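Local coordinates for surface layer protein (Geobacillus stearothermophilus, PDB 4UJ7) that probably self-assembles into the crystalline surface layer that coats the bacterial cell, here represented by two Ig-like domains of which one binds calcium, at residues 33-38 / 89-94; 63-68 / 73-78. One frame throughout, in Å; residues are numbered along the deposited sequence.

Both contacts belong to the same Ig-like domain. Interaction 1 uses strand 32-41 and interaction 2 its neighbour in the same sheet, strand 74-81. Interaction 1 crosses the sandwich: a side chain from strand 85-93 of one sheet reaches side chains on strand 32-41 of the other. It is wholly buried and apolar. Interaction 2 lies within one sheet, where hairpin strands 61-65 and 74-81 pair by hydrogen bonds. It is only partly buried, with valines on the inner face and serine and threonine on the outer. The two are joined directly, since Val37 N and Val77 N probably bond to Tyr75 O and Phe35 O, respectively. Phe35 and Val77 also touch by their side chains.

Interaction 1: 33-38 / 89-94; sequences ATFKVT and ITIKSG
Val37 and Ile91 lie across the sandwich from each other with their CA atoms 9.0 Å apart. The gap widens toward the other pair, where Phe35 CA and Ile89 CA are 11.3 Å apart. The two strands run in roughly the same direction, but they belong to different sheets, and no hydrogen bond joins them. Side chains alone bridge the space.

Ile91 does so with a single atom. Its CD1 methyl meets the rim of the Phe35 ring in the ring plane, 3.7 Å from Phe35 CE1. Phe35 CZ is almost as near to Ile91 CD1, at 3.8 Å, so the methyl sits against the CE1-CZ bond and not over a face. The two side chains come from opposite sheets. The Phe35 ring carbon CG lies between the backbone N and the carbonyl carbon (chi1 65°), and this torsion carries the ring inward to meet the methyl. Ile91 extends its longer branch (chi2 152°), which places CD1 at the front. The same methyl also touches Val37, with Ile91 CD1 4.1 Å from Val37 CG2. Here the two side chains lie alongside, pointing opposite ways.

Ile18 of strand 15-20 touches both Val37 and Ile91. Val100 of strand 96-105 touches Phe35 and Ile91. The small contact is thus part of a wider core of a Big-2 domain of the Ig-like type. All three touching residues are buried and offer no polar side-chain atom, so the sheets meet here by apolar packing, through the hydrophobic effect and van der Waals contact, with no polar bond.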
loop_
_atom_site.group_PDB
_atom_site.type_symbol
_atom_site.label_atom_id
_atom_site.label_comp_id
_atom_site.label_asym_id
_atom_site.label_seq_id
_atom_site.Cartn_x
_atom_site.Cartn_y
_atom_site.Cartn_z
ATOM N N ALA A 33 -1.005 -9.094 -3.449
ATOM C CA ALA A 33 -0.460 -8.401 -2.278
ATOM C C ALA A 33 0.549 -7.352 -2.743
ATOM O O ALA A 33 1.116 -7.461 -3.834
ATOM C CB ALA A 33 0.181 -9.407 -1.328
ATOM N N THR A 34 0.758 -6.313 -1.943
ATOM C CA THR A 34 1.728 -5.278 -2.314
ATOM C C THR A 34 2.789 -5.100 -1.243
ATOM O O THR A 34 2.578 -5.448 -0.066
ATOM C CB THR A 34 1.082 -3.902 -2.612
ATOM O OG1 THR A 34 0.605 -3.304 -1.397
ATOM C CG2 THR A 34 -0.102 -4.042 -3.580
ATOM N N PHE A 35 3.933 -4.565 -1.657
ATOM C CA PHE A 35 4.944 -4.085 -0.720
ATOM C C PHE A 35 5.696 -2.913 -1.324
ATOM O O PHE A 35 5.577 -2.649 -2.523
ATOM C CB PHE A 35 5.883 -5.215 -0.246
ATOM C CG PHE A 35 6.754 -5.814 -1.330
ATOM C CD1 PHE A 35 8.003 -5.275 -1.617
ATOM C CD2 PHE A 35 6.349 -6.953 -2.019
ATOM C CE1 PHE A 35 8.824 -5.838 -2.586
ATOM C CE2 PHE A 35 7.167 -7.522 -3.005
ATOM C CZ PHE A 35 8.406 -6.960 -3.287
ATOM N N LYS A 36 6.459 -2.205 -0.503
ATOM C CA LYS A 36 7.136 -0.996 -0.929
ATOM C C LYS A 36 8.628 -1.135 -1.001
ATOM O O LYS A 36 9.240 -1.774 -0.146
ATOM C CB LYS A 36 6.780 0.169 -0.019
ATOM C CG LYS A 36 5.372 0.677 -0.283
ATOM C CD LYS A 36 4.999 1.751 0.712
ATOM C CE LYS A 36 3.648 2.336 0.343
ATOM N NZ LYS A 36 3.181 3.185 1.466
ATOM N N VAL A 37 9.180 -0.532 -2.039
ATOM C CA VAL A 37 10.621 -0.454 -2.247
ATOM C C VAL A 37 11.034 0.999 -2.073
ATOM O O VAL A 37 10.360 1.906 -2.571
ATOM C CB VAL A 37 10.974 -0.922 -3.684
ATOM C CG1 VAL A 37 12.346 -0.412 -4.120
ATOM C CG2 VAL A 37 10.867 -2.430 -3.759
ATOM N N THR A 38 12.150 1.213 -1.378
ATOM C CA THR A 38 12.766 2.547 -1.305
ATOM C C THR A 38 14.264 2.441 -1.573
ATOM O O THR A 38 14.981 1.752 -0.860
ATOM C CB THR A 38 12.550 3.264 0.045
ATOM O OG1 THR A 38 11.167 3.236 0.418
ATOM C CG2 THR A 38 12.981 4.727 -0.060
ATOM N N ILE A 89 10.672 -13.037 -5.878
ATOM C CA ILE A 89 10.696 -11.819 -6.696
ATOM C C ILE A 89 12.110 -11.237 -6.618
ATOM O O ILE A 89 12.624 -10.941 -5.523
ATOM C CB ILE A 89 9.708 -10.702 -6.228
ATOM C CG1 ILE A 89 8.236 -11.151 -6.157
ATOM C CG2 ILE A 89 9.826 -9.452 -7.115
ATOM C CD1 ILE A 89 7.734 -11.941 -7.359
ATOM N N THR A 90 12.744 -11.071 -7.771
ATOM C CA THR A 90 14.042 -10.422 -7.828
ATOM C C THR A 90 13.845 -8.970 -8.228
ATOM O O THR A 90 13.243 -8.669 -9.269
ATOM C CB THR A 90 15.008 -11.142 -8.806
ATOM O OG1 THR A 90 15.213 -12.492 -8.371
ATOM C CG2 THR A 90 16.347 -10.413 -8.886
ATOM N N ILE A 91 14.324 -8.053 -7.392
ATOM C CA ILE A 91 14.266 -6.625 -7.669
ATOM C C ILE A 91 15.698 -6.185 -7.931
ATOM O O ILE A 91 16.566 -6.380 -7.076
ATOM C CB ILE A 91 13.660 -5.888 -6.456
ATOM C CG1 ILE A 91 12.259 -6.435 -6.164
ATOM C CG2 ILE A 91 13.642 -4.412 -6.704
ATOM C CD1 ILE A 91 11.871 -6.310 -4.712
ATOM N N LYS A 92 15.955 -5.608 -9.105
ATOM C CA LYS A 92 17.320 -5.249 -9.511
ATOM C C LYS A 92 17.409 -3.802 -9.967
ATOM O O LYS A 92 16.517 -3.286 -10.682
ATOM C CB LYS A 92 17.809 -6.169 -10.641
ATOM C CG LYS A 92 19.323 -6.277 -10.812
ATOM C CD LYS A 92 19.693 -7.504 -11.661
ATOM C CE LYS A 92 19.533 -8.818 -10.893
ATOM N NZ LYS A 92 19.428 -10.088 -11.691
ATOM N N SER A 93 18.494 -3.149 -9.576
ATOM C CA SER A 93 18.850 -1.829 -10.078
ATOM C C SER A 93 20.368 -1.732 -10.184
ATOM O O SER A 93 21.055 -1.805 -9.169
ATOM C CB SER A 93 18.326 -0.744 -9.148
ATOM O OG SER A 93 18.529 0.519 -9.743
ATOM N N GLY A 94 20.891 -1.587 -11.402
ATOM C CA GLY A 94 22.329 -1.601 -11.604
ATOM C C GLY A 94 22.917 -2.887 -11.065
ATOM O O GLY A 94 22.446 -3.959 -11.405
#

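Interaction 2: 63-68 / 73-78; sequences VSVSNS and SEYTVT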
loop_
_atom_site.group_PDB
_atom_site.type_symbol
_atom_site.label_atom_id
_atom_site.label_comp_id
_atom_site.label_asym_id
_atom_site.label_seq_id
_atom_site.Cartn_x
_atom_site.Cartn_y
_atom_site.Cartn_z
ATOM N N VAL A 63 4.376 -10.505 -11.246
ATOM C CA VAL A 63 4.778 -9.302 -10.526
ATOM C C VAL A 63 4.784 -8.071 -11.426
ATOM O O VAL A 63 5.025 -8.169 -12.639
ATOM C CB VAL A 63 6.153 -9.506 -9.851
ATOM C CG1 VAL A 63 7.274 -9.597 -10.883
ATOM C CG2 VAL A 63 6.432 -8.411 -8.828
ATOM N N SER A 64 4.491 -6.911 -10.837
ATOM C CA SER A 64 4.584 -5.654 -11.552
ATOM C C SER A 64 5.032 -4.569 -10.586
ATOM O O SER A 64 5.060 -4.789 -9.371
ATOM C CB SER A 64 3.239 -5.292 -12.182
ATOM O OG SER A 64 2.251 -5.125 -11.176
ATOM N N VAL A 65 5.433 -3.425 -11.121
ATOM C CA VAL A 65 5.948 -2.329 -10.297
ATOM C C VAL A 65 5.361 -0.998 -10.734
ATOM O O VAL A 65 5.176 -0.731 -11.939
ATOM C CB VAL A 65 7.505 -2.311 -10.277
ATOM C CG1 VAL A 65 8.109 -2.164 -11.673
ATOM C CG2 VAL A 65 8.045 -1.224 -9.354
ATOM N N SER A 66 5.081 -0.137 -9.754
ATOM C CA SER A 66 4.462 1.163 -10.050
ATOM C C SER A 66 5.358 2.086 -10.879
ATOM O O SER A 66 6.602 1.945 -10.885
ATOM C CB SER A 66 4.011 1.839 -8.736
ATOM O OG SER A 66 5.126 2.243 -7.937
ATOM N N ASN A 67 4.719 3.029 -11.578
ATOM C CA ASN A 67 5.401 3.956 -12.486
ATOM C C ASN A 67 6.312 3.252 -13.484
ATOM O O ASN A 67 7.322 3.798 -13.919
ATOM C CB ASN A 67 6.135 5.109 -11.766
ATOM C CG ASN A 67 6.181 6.374 -12.620
ATOM O OD1 ASN A 67 5.114 6.884 -12.992
ATOM N ND2 ASN A 67 7.389 6.879 -12.959
ATOM N N SER A 68 5.964 2.010 -13.805
ATOM C CA SER A 68 6.817 1.162 -14.662
ATOM C C SER A 68 8.282 1.183 -14.241
ATOM O O SER A 68 9.195 1.076 -15.065
ATOM C CB SER A 68 6.654 1.559 -16.125
ATOM O OG SER A 68 5.288 1.361 -16.472
ATOM N N SER A 73 12.404 7.339 -6.294
ATOM C CA SER A 73 13.175 6.663 -5.261
ATOM C C SER A 73 12.323 5.666 -4.481
ATOM O O SER A 73 12.866 4.874 -3.720
ATOM C CB SER A 73 13.833 7.673 -4.302
ATOM O OG SER A 73 12.857 8.533 -3.721
ATOM N N GLU A 74 11.001 5.706 -4.660
ATOM C CA GLU A 74 10.048 4.816 -3.982
ATOM C C GLU A 74 9.112 4.201 -5.023
ATOM O O GLU A 74 8.620 4.912 -5.913
ATOM C CB GLU A 74 9.181 5.626 -3.008
ATOM C CG GLU A 74 9.910 6.149 -1.772
ATOM C CD GLU A 74 9.136 7.207 -1.000
ATOM O OE1 GLU A 74 8.828 8.283 -1.569
ATOM O OE2 GLU A 74 8.864 6.977 0.197
ATOM N N TYR A 75 8.858 2.896 -4.888
ATOM C CA TYR A 75 7.948 2.164 -5.778
ATOM C C TYR A 75 7.106 1.176 -4.992
ATOM O O TYR A 75 7.525 0.662 -3.938
ATOM C CB TYR A 75 8.741 1.346 -6.800
ATOM C CG TYR A 75 9.620 2.170 -7.710
ATOM C CD1 TYR A 75 9.105 2.763 -8.872
ATOM C CD2 TYR A 75 10.992 2.344 -7.417
ATOM C CE1 TYR A 75 9.917 3.533 -9.697
ATOM C CE2 TYR A 75 11.807 3.127 -8.240
ATOM C CZ TYR A 75 11.267 3.692 -9.391
ATOM O OH TYR A 75 12.068 4.444 -10.202
ATOM N N THR A 76 5.922 0.872 -5.516
ATOM C CA THR A 76 5.092 -0.199 -4.999
ATOM C C THR A 76 5.171 -1.404 -5.913
ATOM O O THR A 76 4.987 -1.260 -7.135
ATOM C CB THR A 76 3.634 0.254 -4.857
ATOM O OG1 THR A 76 3.579 1.267 -3.849
ATOM C CG2 THR A 76 2.754 -0.903 -4.423
ATOM N N VAL A 77 5.482 -2.553 -5.348
ATOM C CA VAL A 77 5.538 -3.824 -6.093
ATOM C C VAL A 77 4.258 -4.597 -5.806
ATOM O O VAL A 77 3.835 -4.732 -4.646
ATOM C CB VAL A 77 6.776 -4.661 -5.693
ATOM C CG1 VAL A 77 6.753 -6.024 -6.373
ATOM C CG2 VAL A 77 8.063 -3.908 -5.991
ATOM N N THR A 78 3.623 -5.108 -6.862
ATOM C CA THR A 78 2.410 -5.933 -6.732
ATOM C C THR A 78 2.700 -7.363 -7.131
ATOM O O THR A 78 3.265 -7.605 -8.198
ATOM C CB THR A 78 1.271 -5.375 -7.612
ATOM O OG1 THR A 78 0.924 -4.082 -7.120
ATOM C CG2 THR A 78 0.037 -6.288 -7.564
#
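Ser64 and Thr78 pair across an antiparallel hairpin whose short strand axes approach to 4.7 Å at 164°. They form a hydrogen-bonded pair: Ser64 N gives to Thr78 O at 3.0 Å, and Thr78 N gives to Ser64 O at 2.9 Å. Val65 and Val77 follow as a non-hydrogen-bonded pair.

At Ser66 the pattern changes. Ser66 N still gives to Thr76 O, at 2.9 Å. The return bond, however, runs from Thr76 N to the side-chain Ser66 OG, at 2.9 Å and nearly straight (171°). The hydroxyl sits between its own backbone N and carbonyl carbon (chi1 69°), which turns it to the neighbouring strand. Ser66 O instead meets the edge of the Tyr75 ring, near the ring plane, 3.3 Å from Tyr75 CD1. The far end of this tyrosine is fixed elsewhere, as its OH bonds to Gly49 O and Gln72 N. An alanine in place of Ser66 lacks the hydroxyl, and Thr76 N would probably lose its partner on this segment, leaving Ser66 N to Thr76 O as the one bond of the pair.

Val63, Val65 and Val77 line the face turned to the second sheet. Val63 CG2 presses on Val77 CG1 at 3.4 Å, a tight fit for two methyls. Val65 CG2 packs against Tyr75 CB at 3.7 Å. Val53 of strand 52-55, in the opposing sheet, touches all three valines.

On the face that carries Ser64 and Thr78, Ser64 OG lies beside Thr78 CB. The two faces therefore differ: apolar methyls turn into the sandwich, and hydroxyl side chains line the outside. At Ser66 a side-chain hydroxyl stands in for the backbone carbonyl as the acceptor for Thr76 N.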